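Local coordinates for protein HTP-2 (Caenorhabditis elegans, PDB 4TZM) that binds a closure motif of the axis protein HTP-3 through its HORMA domain and probably helps assemble the meiotic chromosome axis, at residues V112-H115 with D116-E120; T222-D225 with G226-S229; H234-G238 with H239-H243; V172-V175 with R176-F180; H87-A90 with Q91-A95. All blocks are in the same frame, centred on the assembly; numbering follows the deposited sequence.

Contact 1 (V112-H115 with D116-E120); sequences VTEH and DGDVE
The carboxylate of Asp118 folds back over the turn it helps to close and takes the backbone N-H of His115 on OD2, with His115 N to Asp118 OD2 at 3.1 Å. The bond is somewhat bent, 143° at the hydrogen, and the N-H meets OD2 from above the carboxylate plane. Asp118 CG lies beside its own backbone N and anti to the carbonyl carbon (chi1 -78°), which swings the acid across the mouth of the turn. A short acid suits this place, since its OD2 reaches a main-chain donor with only one methylene between CA and the carboxylate.

The carbonyl of His115 is gripped twice, and from opposite faces of its plane. Asp118 N closes the type II beta turn from His115 to Asp118 at 3.3 Å to His115 O, while Thr113 OG1 lies 2.9 Å from the same His115 O. With chi1 of 58°, Thr113 holds its hydroxyl between backbone N and carbonyl carbon, and this same rotation sends the methyl CG2 toward the second half of the loop, 3.6 Å from Asp118 CB. Gly117 is the third residue of the turn; at its positive phi a CB would press on the preceding carbonyl oxygen, so glycine suits it.

On the solvent side, Glu114 CG lies over the centre of the His115 ring, 3.9 Å above its plane. Glu114 OE2 and Asp118 OD2 are 4.5 Å apart, a closeness of like charge that may raise the affinity of either acid for a proton.

The loop joins strands 105-113 and 123-133 of the antiparallel sheet; strand 193-201 lies alongside, where Arg198 bonds to Asp118 O, and Asp116 packs on the bound peptide.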
loop_
_atom_site.group_PDB
_atom_site.type_symbol
_atom_site.label_atom_id
_atom_site.label_comp_id
_atom_site.label_asym_id
_atom_site.label_seq_id
_atom_site.Cartn_x
_atom_site.Cartn_y
_atom_site.Cartn_z
ATOM N N VAL A 112 -5.626 6.591 -11.802
ATOM C CA VAL A 112 -5.356 6.784 -13.222
ATOM C C VAL A 112 -6.555 7.407 -13.935
ATOM O O VAL A 112 -7.675 6.907 -13.850
ATOM C CB VAL A 112 -4.987 5.460 -13.909
ATOM C CG1 VAL A 112 -4.621 5.704 -15.364
ATOM C CG2 VAL A 112 -3.836 4.790 -13.173
ATOM N N THR A 113 -6.305 8.514 -14.628
ATOM C CA THR A 113 -7.338 9.217 -15.384
ATOM C C THR A 113 -6.871 9.462 -16.813
ATOM O O THR A 113 -5.671 9.487 -17.076
ATOM C CB THR A 113 -7.698 10.571 -14.743
ATOM O OG1 THR A 113 -6.522 11.388 -14.655
ATOM C CG2 THR A 113 -8.281 10.375 -13.353
ATOM N N GLU A 114 -7.813 9.651 -17.732
ATOM C CA GLU A 114 -7.461 9.950 -19.117
ATOM C C GLU A 114 -6.897 11.367 -19.245
ATOM O O GLU A 114 -5.901 11.589 -19.933
ATOM C CB GLU A 114 -8.673 9.768 -20.037
ATOM C CG GLU A 114 -9.922 10.518 -19.604
ATOM C CD GLU A 114 -11.044 10.409 -20.618
ATOM O OE1 GLU A 114 -10.817 9.825 -21.701
ATOM O OE2 GLU A 114 -12.155 10.908 -20.334
ATOM N N HIS A 115 -7.526 12.319 -18.564
ATOM C CA HIS A 115 -7.072 13.705 -18.606
ATOM C C HIS A 115 -6.580 14.168 -17.238
ATOM O O HIS A 115 -7.141 13.802 -16.204
ATOM C CB HIS A 115 -8.190 14.625 -19.105
ATOM C CG HIS A 115 -8.749 14.225 -20.436
ATOM N ND1 HIS A 115 -7.981 13.645 -21.422
ATOM C CD2 HIS A 115 -10.004 14.311 -20.935
ATOM C CE1 HIS A 115 -8.739 13.395 -22.476
ATOM N NE2 HIS A 115 -9.969 13.789 -22.208
ATOM N N ASP A 116 -5.525 14.976 -17.247
ATOM C CA ASP A 116 -4.927 15.480 -16.018
ATOM C C ASP A 116 -5.916 16.349 -15.245
ATOM O O ASP A 116 -6.405 17.355 -15.759
ATOM C CB ASP A 116 -3.657 16.273 -16.335
ATOM C CG ASP A 116 -2.742 16.424 -15.132
ATOM O OD1 ASP A 116 -3.239 16.380 -13.987
ATOM O OD2 ASP A 116 -1.521 16.586 -15.337
ATOM N N GLY A 117 -6.213 15.949 -14.013
ATOM C CA GLY A 117 -7.090 16.724 -13.153
ATOM C C GLY A 117 -8.482 16.146 -12.977
ATOM O O GLY A 117 -9.297 16.702 -12.239
ATOM N N ASP A 118 -8.760 15.033 -13.649
ATOM C CA ASP A 118 -10.073 14.401 -13.564
ATOM C C ASP A 118 -10.364 13.897 -12.153
ATOM O O ASP A 118 -9.485 13.370 -11.477
ATOM C CB ASP A 118 -10.184 13.244 -14.561
ATOM C CG ASP A 118 -10.440 13.716 -15.982
ATOM O OD1 ASP A 118 -10.960 14.838 -16.152
ATOM O OD2 ASP A 118 -10.128 12.960 -16.929
ATOM N N VAL A 119 -11.607 14.070 -11.716
ATOM C CA VAL A 119 -12.047 13.567 -10.424
ATOM C C VAL A 119 -12.612 12.158 -10.601
ATOM O O VAL A 119 -12.805 11.421 -9.634
ATOM C CB VAL A 119 -13.106 14.496 -9.789
ATOM C CG1 VAL A 119 -13.419 14.071 -8.363
ATOM C CG2 VAL A 119 -12.623 15.938 -9.812
ATOM N N GLU A 120 -12.868 11.787 -11.851
ATOM C CA GLU A 120 -13.337 10.445 -12.172
ATOM C C GLU A 120 -12.206 9.630 -12.784
ATOM O O GLU A 120 -11.608 10.036 -13.779
ATOM C CB GLU A 120 -14.527 10.496 -13.129
ATOM C CG GLU A 120 -15.127 9.133 -13.432
ATOM C CD GLU A 120 -16.306 9.209 -14.378
ATOM O OE1 GLU A 120 -16.632 10.321 -14.840
ATOM O OE2 GLU A 120 -16.907 8.150 -14.656
#

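Contact 2 (T222-D225 with G226-S229); sequences TLPD and GIQS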
loop_
_atom_site.group_PDB
_atom_site.type_symbol
_atom_site.label_atom_id
_atom_site.label_comp_id
_atom_site.label_asym_id
_atom_site.label_seq_id
_atom_site.Cartn_x
_atom_site.Cartn_y
_atom_site.Cartn_z
ATOM N N THR A 222 -13.662 9.757 -8.008
ATOM C CA THR A 222 -14.971 9.141 -8.175
ATOM C C THR A 222 -14.852 7.992 -9.175
ATOM O O THR A 222 -13.931 7.968 -9.992
ATOM C CB THR A 222 -16.023 10.167 -8.652
ATOM O OG1 THR A 222 -15.945 11.346 -7.842
ATOM C CG2 THR A 222 -17.430 9.590 -8.568
ATOM N N LEU A 223 -15.769 7.035 -9.094
ATOM C CA LEU A 223 -15.746 5.878 -9.974
ATOM C C LEU A 223 -16.898 5.929 -10.967
ATOM O O LEU A 223 -17.890 6.619 -10.736
ATOM C CB LEU A 223 -15.816 4.586 -9.156
ATOM C CG LEU A 223 -14.812 4.431 -8.016
ATOM C CD1 LEU A 223 -15.098 3.169 -7.215
ATOM C CD2 LEU A 223 -13.394 4.418 -8.562
ATOM N N PRO A 224 -16.761 5.210 -12.092
ATOM C CA PRO A 224 -17.916 4.963 -12.958
ATOM C C PRO A 224 -18.947 4.110 -12.226
ATOM O O PRO A 224 -18.638 3.554 -11.171
ATOM C CB PRO A 224 -17.316 4.206 -14.146
ATOM C CG PRO A 224 -15.877 4.589 -14.145
ATOM C CD PRO A 224 -15.505 4.746 -12.705
ATOM N N ASP A 225 -20.149 3.999 -12.777
ATOM C CA ASP A 225 -21.213 3.263 -12.104
ATOM C C ASP A 225 -21.134 1.760 -12.362
ATOM O O ASP A 225 -21.638 0.960 -11.573
ATOM C CB ASP A 225 -22.581 3.799 -12.530
ATOM C CG ASP A 225 -22.831 5.210 -12.029
ATOM O OD1 ASP A 225 -23.107 5.373 -10.820
ATOM O OD2 ASP A 225 -22.756 6.155 -12.842
ATOM N N GLY A 226 -20.491 1.377 -13.459
ATOM C CA GLY A 226 -20.394 -0.025 -13.821
ATOM C C GLY A 226 -18.984 -0.574 -13.734
ATOM O O GLY A 226 -18.690 -1.634 -14.289
ATOM N N ILE A 227 -18.108 0.141 -13.037
ATOM C CA ILE A 227 -16.716 -0.275 -12.934
ATOM C C ILE A 227 -16.584 -1.480 -12.002
ATOM O O ILE A 227 -17.280 -1.578 -10.990
ATOM C CB ILE A 227 -15.808 0.897 -12.461
ATOM C CG1 ILE A 227 -14.330 0.540 -12.644
ATOM C CG2 ILE A 227 -16.124 1.301 -11.024
ATOM C CD1 ILE A 227 -13.405 1.736 -12.587
ATOM N N GLN A 228 -15.710 -2.412 -12.369
ATOM C CA GLN A 228 -15.533 -3.643 -11.607
ATOM C C GLN A 228 -14.581 -3.457 -10.431
ATOM O O GLN A 228 -13.716 -2.583 -10.453
ATOM C CB GLN A 228 -15.033 -4.766 -12.519
ATOM C CG GLN A 228 -16.100 -5.337 -13.445
ATOM C CD GLN A 228 -17.241 -5.997 -12.687
ATOM O OE1 GLN A 228 -17.075 -6.442 -11.551
ATOM N NE2 GLN A 228 -18.411 -6.058 -13.314
ATOM N N SER A 229 -14.749 -4.294 -9.411
ATOM C CA SER A 229 -13.992 -4.172 -8.168
ATOM C C SER A 229 -13.447 -5.517 -7.696
ATOM O O SER A 229 -14.207 -6.461 -7.481
ATOM C CB SER A 229 -14.872 -3.560 -7.075
ATOM O OG SER A 229 -14.276 -3.694 -5.796
#
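Pro224 and Ile227 make the tight part of this bend, the proline ring lying obliquely across the branched side chain of the isoleucine. Pro224 CD meets the far methyl, Ile227 CD1, at 3.7 Å, and ring atoms CB and CG both sit near Ile227 CB. In Ile227, CG1 anti to the backbone N (chi1 -168°) carries CD1 to the CD-CG side of the ring; its other branch, CG2, is turned back to the chain before the bend, 3.4 Å from Pro224 O and 3.8 Å from Leu223 CB. A beta-branched residue suits this spot because its two arms can touch the ring and the preceding leucine at once, while the rigid proline ring offers a fixed apolar surface.

This bend leads into strand 228-235 of the HORMA-domain sheet. Trp247, on the neighbouring strand 240-248, packs against both Leu223 and Ile227, so the apolar side of the bend rests on the sheet.

The other side is polar and faces solvent. No hydrogen bond spans 222-225 and 226-229. Asp225 points away from the residues that follow, and its carboxylate suits an exposed corner; Gly226 follows it at the surface.

Contact 3 (H234-G238 with H239-H243); sequences HLRPG and HHAAH
Leu235 O takes the N-H of Ala242 at 3.0 Å (Leu235 O to Ala242 N) and also meets Ala241 CA at 3.2 Å in a CA-H...O contact. The return bond, Leu235 N to Ala242 O, is again 3.0 Å, making Leu235 and Ala242 an antiparallel hydrogen-bonded pair. Ala242 O is likewise approached by His234 CA. On the face that carries Leu235 and Ala242, their CB atoms are 4.3 Å apart; the small alanine suits a buried place where Met127 and Phe129 of strand 123-133 also press.

This is the closed end of the beta hairpin of strands 228-235 and 240-248, in the C-terminal part of the HORMA fold. Beyond the paired residues, Pro237 has no N-H to offer His240 O, so the strand ladder is not continued here, and its CD packs on that oxygen instead, Pro237 CD to His240 O being 3.2 Å.

Arg236 braces the loop. Its chain bends at chi2 (53°), curling the guanidinium back over the turn so that NH1 donates to Pro237 O at 2.9 Å, in the guanidinium plane, and weakly to Gly238 O. Leu159 O and Gly136 O receive its NE and NH2, and Phe132 makes a cation-pi contact with it. His240 ND1 is bonded to Ser38 OG at the start of helix 35-56.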
loop_
_atom_site.group_PDB
_atom_site.type_symbol
_atom_site.label_atom_id
_atom_site.label_comp_id
_atom_site.label_asym_id
_atom_site.label_seq_id
_atom_site.Cartn_x
_atom_site.Cartn_y
_atom_site.Cartn_z
ATOM N N HIS A 234 -5.131 -8.177 2.260
ATOM C CA HIS A 234 -5.054 -7.352 3.457
ATOM C C HIS A 234 -3.750 -7.579 4.219
ATOM O O HIS A 234 -2.998 -8.511 3.933
ATOM C CB HIS A 234 -6.246 -7.633 4.372
ATOM C CG HIS A 234 -6.278 -9.030 4.908
ATOM N ND1 HIS A 234 -6.910 -10.066 4.252
ATOM C CD2 HIS A 234 -5.750 -9.564 6.033
ATOM C CE1 HIS A 234 -6.773 -11.177 4.954
ATOM N NE2 HIS A 234 -6.075 -10.900 6.040
ATOM N N LEU A 235 -3.493 -6.708 5.189
ATOM C CA LEU A 235 -2.315 -6.792 6.041
ATOM C C LEU A 235 -2.748 -6.557 7.482
ATOM O O LEU A 235 -3.550 -5.663 7.752
ATOM C CB LEU A 235 -1.254 -5.766 5.614
ATOM C CG LEU A 235 -0.567 -5.992 4.262
ATOM C CD1 LEU A 235 0.242 -4.772 3.826
ATOM C CD2 LEU A 235 0.319 -7.228 4.307
ATOM N N ARG A 236 -2.244 -7.373 8.403
ATOM C CA ARG A 236 -2.586 -7.220 9.812
ATOM C C ARG A 236 -1.348 -7.399 10.681
ATOM O O ARG A 236 -1.133 -8.470 11.255
ATOM C CB ARG A 236 -3.679 -8.222 10.216
ATOM C CG ARG A 236 -4.206 -8.102 11.659
ATOM C CD ARG A 236 -4.666 -6.690 11.990
ATOM N NE ARG A 236 -5.508 -6.619 13.186
ATOM C CZ ARG A 236 -5.085 -6.245 14.392
ATOM N NH1 ARG A 236 -3.816 -5.913 14.586
ATOM N NH2 ARG A 236 -5.934 -6.203 15.408
ATOM N N PRO A 237 -0.508 -6.355 10.764
ATOM C CA PRO A 237 0.564 -6.372 11.761
ATOM C C PRO A 237 0.014 -6.113 13.162
ATOM O O PRO A 237 -1.200 -6.172 13.366
ATOM C CB PRO A 237 1.495 -5.246 11.305
ATOM C CG PRO A 237 0.653 -4.357 10.478
ATOM C CD PRO A 237 -0.378 -5.226 9.827
ATOM N N GLY A 238 0.899 -5.831 14.112
ATOM C CA GLY A 238 0.512 -5.685 15.503
ATOM C C GLY A 238 -0.575 -4.669 15.810
ATOM O O GLY A 238 -1.467 -4.941 16.613
ATOM N N HIS A 239 -0.516 -3.494 15.192
ATOM C CA HIS A 239 -1.386 -2.407 15.630
ATOM C C HIS A 239 -2.048 -1.662 14.484
ATOM O O HIS A 239 -2.656 -0.610 14.685
ATOM C CB HIS A 239 -0.587 -1.438 16.506
ATOM C CG HIS A 239 0.019 -2.093 17.707
ATOM N ND1 HIS A 239 -0.542 -2.016 18.961
ATOM C CD2 HIS A 239 1.120 -2.871 17.832
ATOM C CE1 HIS A 239 0.195 -2.704 19.813
ATOM N NE2 HIS A 239 1.209 -3.233 19.156
ATOM N N HIS A 240 -1.944 -2.220 13.285
ATOM C CA HIS A 240 -2.512 -1.588 12.109
ATOM C C HIS A 240 -3.128 -2.637 11.198
ATOM O O HIS A 240 -2.815 -3.822 11.304
ATOM C CB HIS A 240 -1.442 -0.803 11.340
ATOM C CG HIS A 240 -0.742 0.235 12.157
ATOM N ND1 HIS A 240 0.263 -0.074 13.048
ATOM C CD2 HIS A 240 -0.904 1.579 12.226
ATOM C CE1 HIS A 240 0.691 1.034 13.632
ATOM N NE2 HIS A 240 -0.003 2.050 13.148
ATOM N N ALA A 241 -4.009 -2.194 10.310
ATOM C CA ALA A 241 -4.544 -3.056 9.267
ATOM C C ALA A 241 -4.688 -2.263 7.977
ATOM O O ALA A 241 -4.955 -1.062 8.008
ATOM C CB ALA A 241 -5.883 -3.660 9.688
ATOM N N ALA A 242 -4.500 -2.939 6.848
ATOM C CA ALA A 242 -4.651 -2.307 5.547
ATOM C C ALA A 242 -5.493 -3.179 4.614
ATOM O O ALA A 242 -5.427 -4.410 4.675
ATOM C CB ALA A 242 -3.292 -2.030 4.933
ATOM N N HIS A 243 -6.292 -2.541 3.764
ATOM C CA HIS A 243 -7.082 -3.261 2.770
ATOM C C HIS A 243 -6.771 -2.744 1.366
ATOM O O HIS A 243 -6.961 -1.560 1.076
ATOM C CB HIS A 243 -8.573 -3.125 3.063
ATOM C CG HIS A 243 -9.438 -3.960 2.173
ATOM N ND1 HIS A 243 -10.327 -3.410 1.275
ATOM C CD2 HIS A 243 -9.545 -5.302 2.038
ATOM C CE1 HIS A 243 -10.952 -4.382 0.629
ATOM N NE2 HIS A 243 -10.493 -5.537 1.072
#

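Contact 4 (V172-V175 with R176-F180); sequences VTIV and RSVQF
Regular alpha-helical i to i+4 bonds run through the segment, among them Val178 N to Ile174 O at 2.8 Å and Gln179 N to Val175 O at 3.0 Å.

One carbonyl carries an extra bond. Ser177 OG, anti to its own carbonyl carbon (chi1 -72°), turns back along the helix and donates to Thr173 O at 3.1 Å, while Ser177 N reaches that same oxygen from the opposite face of its plane. Serine suits the place because its short arm lets the helix itself satisfy the hydroxyl; Thr173 OG1 does likewise with Asp169 O, one turn earlier.

Val172 and Arg176 run side by side in the same direction. The arginine chain is extended from CG to NE, and this brings the edge of the guanidinium, through NH1, to 3.4 Å from Val172 CG1, with the methyl in the guanidinium plane. A turn further on, Gln179 lies alongside Val175, its NE2 at 3.8 Å from Val175 CG1 and donating to Ser75 O. Ile174 and Val178 belong to the buried side, their CG2 methyls 4.4 Å apart, where Ile232 of strand 228-235 and helix 35-56 cover them.

The chemistry thus divides the helix: Ile174 and Val178 are pressed against the strand and neighbouring helix, and on the more exposed side hydroxyls are paid for by the main chain while the arginine runs alongside Val172 and sets its guanidinium edge against a methyl.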
loop_
_atom_site.group_PDB
_atom_site.type_symbol
_atom_site.label_atom_id
_atom_site.label_comp_id
_atom_site.label_asym_id
_atom_site.label_seq_id
_atom_site.Cartn_x
_atom_site.Cartn_y
_atom_site.Cartn_z
ATOM N N VAL A 172 3.182 -11.789 0.875
ATOM C CA VAL A 172 3.454 -12.634 -0.280
ATOM C C VAL A 172 2.206 -12.780 -1.152
ATOM O O VAL A 172 2.284 -12.712 -2.380
ATOM C CB VAL A 172 3.963 -14.018 0.166
ATOM C CG1 VAL A 172 3.811 -15.044 -0.951
ATOM C CG2 VAL A 172 5.411 -13.920 0.633
ATOM N N THR A 173 1.057 -12.956 -0.509
ATOM C CA THR A 173 -0.222 -13.064 -1.213
ATOM C C THR A 173 -0.566 -11.798 -2.000
ATOM O O THR A 173 -1.014 -11.870 -3.145
ATOM C CB THR A 173 -1.370 -13.369 -0.227
ATOM O OG1 THR A 173 -1.254 -14.720 0.233
ATOM C CG2 THR A 173 -2.727 -13.176 -0.894
ATOM N N ILE A 174 -0.351 -10.639 -1.385
ATOM C CA ILE A 174 -0.689 -9.366 -2.015
ATOM C C ILE A 174 0.134 -9.145 -3.284
ATOM O O ILE A 174 -0.419 -8.823 -4.339
ATOM C CB ILE A 174 -0.483 -8.179 -1.042
ATOM C CG1 ILE A 174 -1.680 -8.064 -0.097
ATOM C CG2 ILE A 174 -0.299 -6.873 -1.808
ATOM C CD1 ILE A 174 -1.549 -6.952 0.923
ATOM N N VAL A 175 1.444 -9.352 -3.179
ATOM C CA VAL A 175 2.360 -9.137 -4.295
ATOM C C VAL A 175 2.134 -10.139 -5.427
ATOM O O VAL A 175 2.198 -9.779 -6.605
ATOM C CB VAL A 175 3.817 -9.204 -3.821
ATOM C CG1 VAL A 175 4.767 -8.976 -4.987
ATOM C CG2 VAL A 175 4.041 -8.166 -2.728
ATOM N N ARG A 176 1.845 -11.387 -5.073
ATOM C CA ARG A 176 1.491 -12.387 -6.073
ATOM C C ARG A 176 0.198 -12.005 -6.781
ATOM O O ARG A 176 0.110 -12.077 -8.003
ATOM C CB ARG A 176 1.355 -13.775 -5.439
ATOM C CG ARG A 176 2.659 -14.558 -5.378
ATOM C CD ARG A 176 2.411 -16.032 -5.078
ATOM N NE ARG A 176 3.479 -16.880 -5.606
ATOM C CZ ARG A 176 4.512 -17.318 -4.893
ATOM N NH1 ARG A 176 4.623 -16.999 -3.611
ATOM N NH2 ARG A 176 5.434 -18.082 -5.463
ATOM N N SER A 177 -0.801 -11.587 -6.012
ATOM C CA SER A 177 -2.085 -11.201 -6.589
ATOM C C SER A 177 -1.947 -9.974 -7.488
ATOM O O SER A 177 -2.569 -9.906 -8.544
ATOM C CB SER A 177 -3.115 -10.941 -5.487
ATOM O OG SER A 177 -3.524 -12.156 -4.877
ATOM N N VAL A 178 -1.127 -9.012 -7.074
ATOM C CA VAL A 178 -0.873 -7.833 -7.894
ATOM C C VAL A 178 -0.233 -8.228 -9.222
ATOM O O VAL A 178 -0.731 -7.865 -10.290
ATOM C CB VAL A 178 0.030 -6.811 -7.165
ATOM C CG1 VAL A 178 0.602 -5.803 -8.150
ATOM C CG2 VAL A 178 -0.753 -6.103 -6.077
ATOM N N GLN A 179 0.859 -8.985 -9.153
ATOM C CA GLN A 179 1.534 -9.446 -10.362
ATOM C C GLN A 179 0.611 -10.274 -11.245
ATOM O O GLN A 179 0.672 -10.180 -12.465
ATOM C CB GLN A 179 2.777 -10.258 -10.004
ATOM C CG GLN A 179 3.854 -9.436 -9.321
ATOM C CD GLN A 179 5.026 -10.275 -8.865
ATOM O OE1 GLN A 179 4.960 -11.504 -8.866
ATOM N NE2 GLN A 179 6.110 -9.613 -8.470
ATOM N N PHE A 180 -0.254 -11.076 -10.632
ATOM C CA PHE A 180 -1.182 -11.891 -11.407
ATOM C C PHE A 180 -2.295 -11.037 -12.017
ATOM O O PHE A 180 -2.632 -11.195 -13.192
ATOM C CB PHE A 180 -1.780 -13.002 -10.547
ATOM C CG PHE A 180 -2.918 -13.722 -11.206
ATOM C CD1 PHE A 180 -2.686 -14.638 -12.218
ATOM C CD2 PHE A 180 -4.224 -13.474 -10.821
ATOM C CE1 PHE A 180 -3.736 -15.294 -12.830
ATOM C CE2 PHE A 180 -5.278 -14.128 -11.429
ATOM C CZ PHE A 180 -5.034 -15.038 -12.435
#

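Contact 5 (H87-A90 with Q91-A95); sequences HQIA and QLLRA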
loop_
_atom_site.group_PDB
_atom_site.type_symbol
_atom_site.label_atom_id
_atom_site.label_comp_id
_atom_site.label_asym_id
_atom_site.label_seq_id
_atom_site.Cartn_x
_atom_site.Cartn_y
_atom_site.Cartn_z
ATOM N N HIS A 87 12.988 8.330 -7.296
ATOM C CA HIS A 87 13.275 8.711 -5.917
ATOM C C HIS A 87 12.220 9.683 -5.371
ATOM O O HIS A 87 11.826 9.596 -4.207
ATOM C CB HIS A 87 14.678 9.329 -5.831
ATOM C CG HIS A 87 15.182 9.523 -4.433
ATOM N ND1 HIS A 87 16.486 9.873 -4.157
ATOM C CD2 HIS A 87 14.560 9.419 -3.235
ATOM C CE1 HIS A 87 16.646 9.978 -2.850
ATOM N NE2 HIS A 87 15.491 9.709 -2.268
ATOM N N GLN A 88 11.756 10.595 -6.220
ATOM C CA GLN A 88 10.761 11.588 -5.825
ATOM C C GLN A 88 9.418 10.927 -5.543
ATOM O O GLN A 88 8.688 11.346 -4.647
ATOM C CB GLN A 88 10.614 12.651 -6.917
ATOM C CG GLN A 88 9.723 13.839 -6.571
ATOM C CD GLN A 88 9.767 14.922 -7.645
ATOM O OE1 GLN A 88 10.340 14.729 -8.720
ATOM N NE2 GLN A 88 9.162 16.067 -7.353
ATOM N N ILE A 89 9.092 9.892 -6.310
ATOM C CA ILE A 89 7.885 9.111 -6.063
ATOM C C ILE A 89 8.005 8.328 -4.757
ATOM O O ILE A 89 7.061 8.283 -3.968
ATOM C CB ILE A 89 7.589 8.149 -7.223
ATOM C CG1 ILE A 89 7.343 8.940 -8.506
ATOM C CG2 ILE A 89 6.381 7.289 -6.890
ATOM C CD1 ILE A 89 7.733 8.210 -9.755
ATOM N N ALA A 90 9.163 7.719 -4.519
ATOM C CA ALA A 90 9.366 6.957 -3.286
ATOM C C ALA A 90 9.180 7.838 -2.054
ATOM O O ALA A 90 8.654 7.387 -1.034
ATOM C CB ALA A 90 10.748 6.312 -3.276
ATOM N N GLN A 91 9.602 9.096 -2.153
ATOM C CA GLN A 91 9.451 10.030 -1.044
ATOM C C GLN A 91 7.991 10.375 -0.798
ATOM O O GLN A 91 7.573 10.507 0.350
ATOM C CB GLN A 91 10.281 11.294 -1.292
ATOM C CG GLN A 91 11.744 11.110 -0.936
ATOM C CD GLN A 91 12.475 12.424 -0.755
ATOM O OE1 GLN A 91 11.856 13.485 -0.687
ATOM N NE2 GLN A 91 13.801 12.362 -0.676
ATOM N N LEU A 92 7.226 10.507 -1.877
ATOM C CA LEU A 92 5.778 10.594 -1.783
ATOM C C LEU A 92 5.248 9.457 -0.921
ATOM O O LEU A 92 4.517 9.682 0.041
ATOM C CB LEU A 92 5.133 10.530 -3.167
ATOM C CG LEU A 92 5.305 11.728 -4.087
ATOM C CD1 LEU A 92 4.683 11.418 -5.434
ATOM C CD2 LEU A 92 4.646 12.941 -3.460
ATOM N N LEU A 93 5.652 8.239 -1.265
ATOM C CA LEU A 93 5.163 7.046 -0.594
ATOM C C LEU A 93 5.640 6.987 0.851
ATOM O O LEU A 93 4.926 6.495 1.719
ATOM C CB LEU A 93 5.602 5.792 -1.351
ATOM C CG LEU A 93 5.124 5.753 -2.800
ATOM C CD1 LEU A 93 5.648 4.512 -3.506
ATOM C CD2 LEU A 93 3.604 5.815 -2.848
ATOM N N ARG A 94 6.841 7.504 1.107
ATOM C CA ARG A 94 7.405 7.499 2.453
ATOM C C ARG A 94 6.671 8.504 3.331
ATOM O O ARG A 94 6.413 8.245 4.509
ATOM C CB ARG A 94 8.900 7.815 2.421
ATOM C CG ARG A 94 9.544 7.910 3.799
ATOM C CD ARG A 94 9.601 6.548 4.482
ATOM N NE ARG A 94 10.095 6.635 5.855
ATOM C CZ ARG A 94 11.383 6.702 6.183
ATOM N NH1 ARG A 94 12.313 6.699 5.235
ATOM N NH2 ARG A 94 11.743 6.781 7.459
ATOM N N ALA A 95 6.334 9.651 2.748
ATOM C CA ALA A 95 5.592 10.682 3.467
ATOM C C ALA A 95 4.225 10.168 3.898
ATOM O O ALA A 95 3.801 10.398 5.027
ATOM C CB ALA A 95 5.440 11.930 2.608
#
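With CG trans to its main-chain nitrogen (chi1 -169°), His87 lays its ring forward along helix 84-102, and Gln91, whose CG sits beside the backbone N at chi1 -81° on an otherwise extended chain, reaches back to it. The side chains cross obliquely, with His87 NE2 and Gln91 NE2 in contact at 3.5 Å and the ring and amide planes almost perpendicular at 83°. Gln91 CG adds an apolar touch, 4.0 Å from His87 CD2. Both are long or flat polar groups suited to a surface, and Phe81 meets the histidine ring edge-to-face.

Under them runs the main-chain ladder, with Leu93 N to Ile89 O at 3.0 Å and Arg94 N to Ala90 O at 2.8 Å. This helix of the HORMA domain packs beside helix 35-56, and the small methyl of Ala90 suits a buried place against Tyr47 of that helix and Phe81. Ile89 and Leu93, one turn apart, place CG2 and CD1 at 4.4 Å and share Leu79 and Phe197 as neighbours, so aliphatic branches fill the buried side. Leu92 and Gln88 pack on polar side chains of the bound peptide. Arg94 bends at chi2, carrying its guanidinium away from the preceding turn toward Asp98, a long and weak ion pair.

In the fold
All five contacts are local and follow in series, with none nesting or crossing. From the N terminus, contact 5 comes first, on helix 84-102, whose chain passes into strand 105-113; contact 1 then closes the loop from that strand to strand 123-133. Contact 4 lies on helix 164-185. Contact 2 rounds the bend into strand 228-235, and contact 3 closes the hairpin between that strand and 240-248. Contacts 1 and 2 touch where Val119 O and Thr222 N probably bond, joining two loops at one end of the sheet. Contacts 3 and 4 meet through Leu235 and Ile174, packing the hairpin on the helix. Contacts 1 and 3 lie on opposite sides of the chain's centre.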